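Long-range contacts in ICChI, a glycosylated chitinase (Ipomoea carnea, PDB 6IDN), which probably hydrolyses chitin as a glycosylated family 18 plant chitinase that also shows lysozyme activity: residues A[27-32]-A[73-78]; A[58-63]-A[112-117]. One frame throughout, in Å; residues are numbered along the deposited sequence.

Interaction 1. Residues A[27-32]-A[73-78]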
# COMPACT_ATOMS: atom_id res chain seq x y z
N ILE A 27 9.06 -3.03 -2.63
CA ILE A 27 7.68 -2.82 -3.09
C ILE A 27 7.42 -1.32 -3.15
O ILE A 27 7.78 -0.59 -2.22
CB ILE A 27 6.66 -3.48 -2.14
CG1 ILE A 27 6.95 -4.98 -2.04
CG2 ILE A 27 5.26 -3.25 -2.64
CD1 ILE A 27 6.23 -5.67 -0.92
N ILE A 28 6.80 -0.86 -4.23
CA ILE A 28 6.39 0.53 -4.37
C ILE A 28 4.87 0.55 -4.48
O ILE A 28 4.31 -0.07 -5.39
CB ILE A 28 6.98 1.22 -5.61
CG1 ILE A 28 8.47 0.91 -5.77
CG2 ILE A 28 6.73 2.74 -5.57
CD1 ILE A 28 9.33 1.56 -4.75
N ASN A 29 4.22 1.28 -3.58
CA ASN A 29 2.78 1.52 -3.69
C ASN A 29 2.58 2.88 -4.35
O ASN A 29 2.91 3.91 -3.76
CB ASN A 29 2.10 1.50 -2.33
CG ASN A 29 2.19 0.17 -1.65
OD1 ASN A 29 2.00 -0.87 -2.29
ND2 ASN A 29 2.46 0.18 -0.34
N ILE A 30 2.00 2.89 -5.54
CA ILE A 30 1.71 4.13 -6.26
C ILE A 30 0.32 4.60 -5.83
O ILE A 30 -0.68 3.96 -6.14
CB ILE A 30 1.79 3.94 -7.78
CG1 ILE A 30 3.20 3.52 -8.23
CG2 ILE A 30 1.33 5.22 -8.51
CD1 ILE A 30 3.34 3.34 -9.75
N GLY A 31 0.25 5.73 -5.13
CA GLY A 31 -1.01 6.27 -4.66
C GLY A 31 -1.27 7.61 -5.33
O GLY A 31 -0.33 8.36 -5.59
N PHE A 32 -2.55 7.92 -5.62
CA PHE A 32 -3.73 7.14 -5.23
C PHE A 32 -4.81 7.17 -6.29
O PHE A 32 -4.95 8.15 -7.01
CB PHE A 32 -4.34 7.68 -3.93
CG PHE A 32 -3.54 7.39 -2.71
CD1 PHE A 32 -3.45 6.09 -2.22
CD2 PHE A 32 -2.86 8.40 -2.06
CE1 PHE A 32 -2.70 5.81 -1.07
CE2 PHE A 32 -2.11 8.13 -0.92
CZ PHE A 32 -2.02 6.83 -0.43
N LYS A 73 8.36 -5.09 -6.78
CA LYS A 73 6.95 -5.15 -7.12
C LYS A 73 6.35 -3.75 -7.06
O LYS A 73 6.75 -2.93 -6.23
CB LYS A 73 6.17 -6.07 -6.18
CG LYS A 73 6.70 -7.50 -6.14
CD LYS A 73 5.89 -8.35 -5.19
CE LYS A 73 6.34 -9.82 -5.22
NZ LYS A 73 7.71 -10.07 -4.69
N VAL A 74 5.40 -3.49 -7.94
CA VAL A 74 4.78 -2.17 -8.05
C VAL A 74 3.27 -2.36 -7.97
O VAL A 74 2.69 -3.06 -8.80
CB VAL A 74 5.18 -1.46 -9.36
CG1 VAL A 74 4.65 -0.04 -9.37
CG2 VAL A 74 6.70 -1.46 -9.53
N PHE A 75 2.65 -1.76 -6.95
CA PHE A 75 1.21 -1.84 -6.76
C PHE A 75 0.55 -0.49 -7.03
O PHE A 75 1.15 0.56 -6.81
CB PHE A 75 0.85 -2.29 -5.33
CG PHE A 75 1.44 -3.62 -4.91
CD1 PHE A 75 1.83 -4.57 -5.86
CD2 PHE A 75 1.60 -3.91 -3.57
CE1 PHE A 75 2.37 -5.80 -5.44
CE2 PHE A 75 2.14 -5.12 -3.15
CZ PHE A 75 2.54 -6.06 -4.09
N LEU A 76 -0.73 -0.53 -7.43
CA LEU A 76 -1.58 0.65 -7.42
C LEU A 76 -2.35 0.70 -6.10
O LEU A 76 -3.00 -0.29 -5.73
CB LEU A 76 -2.57 0.63 -8.58
CG LEU A 76 -3.61 1.77 -8.52
CD1 LEU A 76 -2.96 3.11 -8.83
CD2 LEU A 76 -4.76 1.53 -9.49
N SER A 77 -2.30 1.84 -5.42
CA SER A 77 -2.97 2.00 -4.13
C SER A 77 -4.32 2.69 -4.32
O SER A 77 -4.38 3.81 -4.83
CB SER A 77 -2.11 2.78 -3.14
OG SER A 77 -2.69 2.77 -1.84
N LEU A 78 -5.38 2.04 -3.85
CA LEU A 78 -6.73 2.60 -3.84
C LEU A 78 -6.95 3.47 -2.62
O LEU A 78 -6.67 3.06 -1.49
CB LEU A 78 -7.79 1.50 -3.81
CG LEU A 78 -7.68 0.36 -4.81
CD1 LEU A 78 -8.79 -0.65 -4.53
CD2 LEU A 78 -7.73 0.85 -6.26

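Interaction 2. Residues A[58-63]-A[112-117]. With CA (calcium ion), chain F.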
# COMPACT_ATOMS: atom_id res chain seq x y z
N LYS A 58 1.66 8.08 -19.45
CA LYS A 58 1.98 6.80 -20.08
C LYS A 58 3.47 6.51 -20.08
O LYS A 58 3.87 5.35 -20.14
CB LYS A 58 1.43 6.78 -21.51
CG LYS A 58 -0.08 6.58 -21.57
CD LYS A 58 -0.51 6.07 -22.94
CE LYS A 58 -1.98 6.34 -23.18
NZ LYS A 58 -2.81 5.41 -22.38
N PHE A 59 4.31 7.55 -19.97
CA PHE A 59 5.75 7.35 -19.86
C PHE A 59 6.13 6.48 -18.67
O PHE A 59 7.23 5.91 -18.66
CB PHE A 59 6.47 8.70 -19.76
CG PHE A 59 6.35 9.34 -18.39
CD1 PHE A 59 5.27 10.16 -18.08
CD2 PHE A 59 7.33 9.14 -17.43
CE1 PHE A 59 5.17 10.74 -16.83
CE2 PHE A 59 7.22 9.71 -16.17
CZ PHE A 59 6.14 10.52 -15.88
N LEU A 60 5.27 6.38 -17.66
CA LEU A 60 5.64 5.64 -16.46
C LEU A 60 5.84 4.16 -16.74
O LEU A 60 6.55 3.48 -15.99
CB LEU A 60 4.58 5.83 -15.38
CG LEU A 60 4.73 7.12 -14.56
CD1 LEU A 60 3.55 7.28 -13.61
CD2 LEU A 60 6.05 7.13 -13.79
N SER A 61 5.23 3.65 -17.82
CA SER A 61 5.40 2.26 -18.22
C SER A 61 6.88 1.85 -18.22
O SER A 61 7.24 0.80 -17.68
CB SER A 61 4.79 2.07 -19.61
OG SER A 61 4.42 0.72 -19.84
N SER A 62 7.73 2.67 -18.83
CA SER A 62 9.14 2.31 -18.93
C SER A 62 9.80 2.27 -17.55
O SER A 62 10.69 1.44 -17.31
CB SER A 62 9.88 3.29 -19.84
OG SER A 62 9.47 3.14 -21.20
N GLU A 63 9.39 3.16 -16.65
CA GLU A 63 9.98 3.18 -15.31
C GLU A 63 9.44 2.03 -14.46
O GLU A 63 10.19 1.43 -13.68
CB GLU A 63 9.73 4.54 -14.65
CG GLU A 63 10.22 5.70 -15.51
CD GLU A 63 10.29 7.04 -14.80
OE1 GLU A 63 10.27 7.07 -13.55
OE2 GLU A 63 10.38 8.08 -15.50
N ARG A 112 -4.80 2.89 -21.20
CA ARG A 112 -4.25 2.58 -19.89
C ARG A 112 -3.50 3.78 -19.35
O ARG A 112 -2.59 4.29 -20.03
CB ARG A 112 -3.34 1.37 -19.96
CG ARG A 112 -4.08 0.05 -20.29
CD ARG A 112 -3.12 -1.11 -20.51
NE ARG A 112 -2.17 -1.25 -19.41
CZ ARG A 112 -2.34 -2.06 -18.38
NH1 ARG A 112 -3.43 -2.84 -18.28
NH2 ARG A 112 -1.41 -2.11 -17.43
N PRO A 113 -3.85 4.29 -18.16
CA PRO A 113 -3.28 5.57 -17.70
C PRO A 113 -1.77 5.57 -17.57
O PRO A 113 -1.15 6.63 -17.77
CB PRO A 113 -3.95 5.78 -16.34
CG PRO A 113 -5.25 5.04 -16.45
CD PRO A 113 -4.92 3.82 -17.28
N LEU A 114 -1.14 4.45 -17.21
CA LEU A 114 0.30 4.39 -17.02
C LEU A 114 1.00 3.59 -18.11
O LEU A 114 2.12 3.10 -17.90
CB LEU A 114 0.63 3.80 -15.64
CG LEU A 114 -0.11 4.42 -14.45
CD1 LEU A 114 0.28 3.72 -13.15
CD2 LEU A 114 0.17 5.92 -14.35
N GLY A 115 0.36 3.42 -19.27
CA GLY A 115 0.98 2.70 -20.36
C GLY A 115 0.78 1.20 -20.27
O GLY A 115 0.00 0.68 -19.46
N ASP A 116 1.53 0.47 -21.10
CA ASP A 116 1.26 -0.94 -21.31
C ASP A 116 1.79 -1.86 -20.21
O ASP A 116 1.26 -2.97 -20.06
CB ASP A 116 1.85 -1.39 -22.65
CG ASP A 116 0.79 -1.70 -23.68
OD1 ASP A 116 -0.40 -1.38 -23.44
OD2 ASP A 116 1.15 -2.22 -24.75
N GLU A 117 2.80 -1.45 -19.45
CA GLU A 117 3.38 -2.36 -18.46
C GLU A 117 2.38 -2.67 -17.33
O GLU A 117 1.81 -1.75 -16.73
CB GLU A 117 4.66 -1.76 -17.88
CG GLU A 117 5.43 -2.72 -17.00
CD GLU A 117 6.10 -3.84 -17.79
OE1 GLU A 117 6.37 -3.66 -19.00
OE2 GLU A 117 6.37 -4.91 -17.21
CA CA F . -1.46 -3.92 -23.40

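Interaction 1. Residues A[27-32]-A[73-78]
The carbonyl oxygen of Ile28 receives the N-H of Phe75 (N to O 2.8 Å, 168° at the hydrogen), while the CA-H of Val74 closes on the same atom in a weaker contact. Three more backbone bonds continue the ladder: Ile28 N to Lys73 O, Ile30 N to Phe75 O and Ser77 N to Ile30 O. These are neighbouring parallel strands of the TIM barrel, so side chains alternate between two faces. Ile28, Ile30, Val74 and Leu76 form one, where Ile30 CD1 meets Val74 CG1 at 3.6 Å; the beta-branched Ile28, Ile30 and Val74 suit the extended backbone. Ile27, Asn29, Phe75 and Ser77 point into the barrel, toward strand 178-182 and Asp123. There Ile27 turns CG2 anti to its backbone N, laying that methyl over a face of the Phe75 ring, 4.1 Å from the centroid. Asn29 runs alongside Phe75 with amide and ring 28° apart, and its buried OD1, 3.3 Å from Phe75 CD2, has no hydrogen-bond partner. A cis peptide joins Gly31 to Phe32, and glycine suits the place, since a CB would crowd Phe32 CD1 in this conformation. Ser77 OG hydrogen-bonds Asp123; its place at the Phe32 ring edge is tentative, a second conformer being present.

Interaction 2. Residues A[58-63]-A[112-117]
Arg112 O is gripped from opposite faces of its carbonyl plane: Lys58 NZ comes in 45° out of the plane at 2.6 Å, and Gly115 N closes the type I turn Arg112-Gly115 from the other side. Lysine suits the spot because its chain is long enough to run alongside the turn, bending only at its last torsion (chi4 -74°) to deliver the ammonium group, which also bonds Ser111. Cut back to an alanine, this position is likely to leave Arg112 O with one donor fewer, take one hydrogen bond from Ser111 and uncover the side of the turn. Gly115 suits its place because a CB would run into Ser61 CB and Lys58 O, and its backbone, with a positive phi (85°), is itself in a glycine conformation. Beyond it, Ser61 OG, a compact acceptor on helix 60-69, takes the Glu117 N-H at 2.7 Å. Arg112 braces the loop from within, its NE meeting Gly115 O at 2.9 Å nearly in the guanidinium plane. On the buried flank Leu60 CD1 meets Leu114 CD2 at 3.7 Å, the two chains side by side. Asp116 turns outward to bind calcium through OD1, with Gln108 as another ligand. The loop leading from helix 90-103 to strand 121-126 thus lies against helix 60-69, and Glu117 reaches further along that helix to a salt bridge with Lys68.

In the fold
From the N terminus the chain runs through strand 27-36, a long excursion and helix 60-69 to strand 73-80, and interaction 1 closes that loop by setting the two strands side by side: a beta-alpha-beta unit of the barrel. Interaction 2 starts inside this loop, at residues 58-63, and closes only after strand 73-80 and helix 90-103, at the loop before strand 121-126. The segments therefore alternate, and the two closures cross. The centres of the two contacts lie about 14 Å apart, and the contacts do not touch. One contact belongs to the inner wall of strands, the other to the outer layer of helices and loops; helix 60-69, followed directly by strand 73-80, connects them.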